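PDB 6LPH: suppressor of fused homolog from Drosophila melanogaster, which probably binds and sequesters transcription factors of the Hedgehog pathway, and is seen here through its N-terminal part in complex with a peptide of the kinase Fused. Local coordinates for residues Lys19-His24 and Ile75-Ser80. Numbering follows the deposited sequence.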
ATOM      1  N   LYS A  19       3.812   6.741  17.012  1.00 17.32           N
ATOM      2  CA  LYS A  19       2.812   6.375  18.040  1.00 17.05           C
ATOM      3  C   LYS A  19       1.358   6.697  17.613  1.00 16.88           C
ATOM      4  O   LYS A  19       0.447   5.881  17.835  1.00 17.71           O
ATOM      5  CB  LYS A  19       3.147   7.031  19.400  1.00 21.27           C
ATOM      6  CG  LYS A  19       2.200   6.625  20.548  1.00 21.04           C
ATOM      7  CD  LYS A  19       2.518   7.319  21.867  1.00 28.73           C
ATOM      8  CE  LYS A  19       1.863   6.580  23.029  1.00 34.12           C
ATOM      9  NZ  LYS A  19       0.410   6.394  22.812  1.00 31.41           N
ATOM     10  N   ALA A  20       1.137   7.877  17.017  1.00 17.57           N
ATOM     11  CA  ALA A  20      -0.208   8.272  16.516  1.00 16.36           C
ATOM     12  C   ALA A  20      -0.756   7.293  15.475  1.00 15.76           C
ATOM     13  O   ALA A  20      -1.925   6.892  15.512  1.00 15.25           O
ATOM     14  CB  ALA A  20      -0.159   9.661  15.915  1.00 17.02           C
ATOM     15  N   ILE A  21       0.107   6.903  14.544  1.00 16.31           N
ATOM     16  CA  ILE A  21      -0.297   5.969  13.506  1.00 14.29           C
ATOM     17  C   ILE A  21      -0.605   4.597  14.116  1.00 13.78           C
ATOM     18  O   ILE A  21      -1.651   4.023  13.822  1.00 14.19           O
ATOM     19  CB  ILE A  21       0.757   5.877  12.374  1.00 13.73           C
ATOM     20  CG1 ILE A  21       0.860   7.258  11.660  1.00 15.29           C
ATOM     21  CG2 ILE A  21       0.377   4.772  11.383  1.00 12.51           C
ATOM     22  CD1 ILE A  21       2.079   7.391  10.745  1.00 13.99           C
ATOM     23  N   ILE A  22       0.302   4.099  14.963  1.00 14.04           N
ATOM     24  CA  ILE A  22       0.101   2.803  15.675  1.00 15.34           C
ATOM     25  C   ILE A  22      -1.180   2.802  16.490  1.00 15.88           C
ATOM     26  O   ILE A  22      -1.944   1.823  16.462  1.00 14.83           O
ATOM     27  CB  ILE A  22       1.308   2.450  16.592  1.00 20.15           C
ATOM     28  CG1 ILE A  22       2.579   2.194  15.763  1.00 20.38           C
ATOM     29  CG2 ILE A  22       0.998   1.265  17.521  1.00 23.49           C
ATOM     30  CD1 ILE A  22       2.468   1.091  14.760  1.00 24.52           C
ATOM     31  N   ASP A  23      -1.428   3.904  17.212  1.00 15.42           N
ATOM     32  CA  ASP A  23      -2.677   4.050  17.945  1.00 17.17           C
ATOM     33  C   ASP A  23      -3.919   4.006  17.051  1.00 15.27           C
ATOM     34  O   ASP A  23      -4.880   3.287  17.350  1.00 16.64           O
ATOM     35  CB  ASP A  23      -2.653   5.317  18.805  1.00 17.88           C
ATOM     36  CG  ASP A  23      -1.698   5.193  19.984  1.00 23.18           C
ATOM     37  OD1 ASP A  23      -1.389   6.210  20.637  1.00 23.98           O
ATOM     38  OD2 ASP A  23      -1.243   4.055  20.258  1.00 26.55           O
ATOM     39  N   HIS A  24      -3.893   4.749  15.949  1.00 14.88           N
ATOM     40  CA  HIS A  24      -4.956   4.684  14.938  1.00 14.73           C
ATOM     41  C   HIS A  24      -5.183   3.279  14.425  1.00 15.46           C
ATOM     42  O   HIS A  24      -6.335   2.820  14.336  1.00 14.80           O
ATOM     43  CB  HIS A  24      -4.616   5.607  13.774  1.00 12.68           C
ATOM     44  CG  HIS A  24      -5.743   5.802  12.804  1.00 14.74           C
ATOM     45  ND1 HIS A  24      -6.994   6.118  13.198  1.00 18.00           N
ATOM     46  CD2 HIS A  24      -5.773   5.744  11.408  1.00 15.96           C
ATOM     47  CE1 HIS A  24      -7.792   6.239  12.108  1.00 16.12           C
ATOM     48  NE2 HIS A  24      -7.041   6.020  11.018  1.00 17.34           N
ATOM     49  N   ILE A  75       0.478  -1.115   5.398  1.00  9.22           N
ATOM     50  CA  ILE A  75       0.549   0.343   5.799  1.00  9.11           C
ATOM     51  C   ILE A  75       2.002   0.753   6.027  1.00  9.56           C
ATOM     52  O   ILE A  75       2.712   0.086   6.788  1.00  9.67           O
ATOM     53  CB  ILE A  75      -0.316   0.684   7.031  1.00 10.08           C
ATOM     54  CG1 ILE A  75      -1.762   0.233   6.828  1.00 10.22           C
ATOM     55  CG2 ILE A  75      -0.288   2.220   7.310  1.00  9.97           C
ATOM     56  CD1 ILE A  75      -2.070  -1.093   7.472  1.00 11.07           C
ATOM     57  N   SER A  76       2.459   1.822   5.349  1.00 10.33           N
ATOM     58  CA  SER A  76       3.864   2.264   5.446  1.00 10.40           C
ATOM     59  C   SER A  76       4.075   3.237   6.587  1.00 10.85           C
ATOM     60  O   SER A  76       3.130   3.931   7.024  1.00 10.89           O
ATOM     61  CB  SER A  76       4.310   2.977   4.145  1.00 11.41           C
ATOM     62  OG  SER A  76       3.776   4.323   4.071  1.00 13.07           O
ATOM     63  N   PHE A  77       5.325   3.313   7.051  1.00 10.80           N
ATOM     64  CA  PHE A  77       5.728   4.312   8.053  1.00 11.26           C
ATOM     65  C   PHE A  77       7.034   4.894   7.573  1.00 10.94           C
ATOM     66  O   PHE A  77       8.049   4.162   7.486  1.00 12.17           O
ATOM     67  CB  PHE A  77       6.004   3.666   9.410  1.00 10.95           C
ATOM     68  CG  PHE A  77       4.821   2.964  10.022  1.00 12.40           C
ATOM     69  CD1 PHE A  77       4.450   1.681   9.596  1.00 11.38           C
ATOM     70  CD2 PHE A  77       4.126   3.544  11.084  1.00 12.61           C
ATOM     71  CE1 PHE A  77       3.377   1.014  10.179  1.00 12.83           C
ATOM     72  CE2 PHE A  77       3.064   2.864  11.678  1.00 15.44           C
ATOM     73  CZ  PHE A  77       2.684   1.599  11.222  1.00 14.00           C
ATOM     74  N   GLY A  78       7.025   6.196   7.287  1.00 11.22           N
ATOM     75  CA  GLY A  78       8.233   6.907   6.904  1.00 10.38           C
ATOM     76  C   GLY A  78       8.035   8.099   5.992  1.00 11.02           C
ATOM     77  O   GLY A  78       8.890   8.973   5.977  1.00 13.34           O
ATOM     78  N   LEU A  79       6.945   8.126   5.208  1.00 11.44           N
ATOM     79  CA  LEU A  79       6.634   9.287   4.338  1.00 11.94           C
ATOM     80  C   LEU A  79       6.107  10.458   5.165  1.00 12.01           C
ATOM     81  O   LEU A  79       6.294  11.624   4.793  1.00 14.25           O
ATOM     82  CB  LEU A  79       5.639   8.908   3.205  1.00 11.98           C
ATOM     83  CG  LEU A  79       6.267   7.920   2.191  1.00 12.71           C
ATOM     84  CD1 LEU A  79       5.198   7.270   1.351  1.00 11.47           C
ATOM     85  CD2 LEU A  79       7.137   8.735   1.272  1.00 17.86           C
ATOM     86  N   SER A  80       5.462  10.139   6.278  1.00 12.45           N
ATOM     87  CA  SER A  80       5.076  11.169   7.260  1.00 12.93           C
ATOM     88  C   SER A  80       6.211  11.352   8.285  1.00 13.38           C
ATOM     89  O   SER A  80       7.214  10.614   8.260  1.00 12.18           O
ATOM     90  CB  SER A  80       3.767  10.781   7.943  1.00 12.80           C
ATOM     91  OG  SER A  80       3.964   9.657   8.784  1.00 14.09           O
TER
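I21 and I22 on helix 16-28 close on the outer end of the F77 ring, packing the N-terminal helix against the mixed beta sheet of the SUFU-family N-terminal part at the close of strand 71-77. The nearest touch is I21 CG2 to F77 CE2, 3.3 Å, a tight apolar approach. The I21 and F77 side chains pass alongside each other, pointing opposite ways, and I21 CG2 also lies 3.9 Å from F77 CZ. I22 runs across the phenylalanine at about a right angle, and its CD1 is 3.6 Å from both CE2 and CZ of F77, meeting the ring obliquely. The ring gets there because F77 CG stands beside its backbone N and opposite the carbonyl carbon (chi1 -61°), on a CB directed at the helix. Replacing F77 with alanine would probably open a gap between helix and sheet and leave I21 CG2 and I22 CD1 without their shared packing surface. Around the ring, Y54, S56 and L82 also touch F77, while the bound peptide packs an apolar side chain on I22, so I22 touches both F77 and the bound peptide. Farther along the helix, H24 NE2 is hydrogen-bonded to L181 O, another tie, to strand 172-186 of the same sheet. Elsewhere on the helix, K19 NZ and D23 OD1 form a salt bridge of 2.8 Å one turn apart, OD1 accepting through its syn lone pair. After F77 the chain leaves the strand, and E103 holds the turn by hydrogen bonds, OE2 to G78 N and S80 OG, OE1 to L79 N. Beside that serine hydroxyl I21 brings its other branch, CD1 lying 3.5 Å from S80 OG.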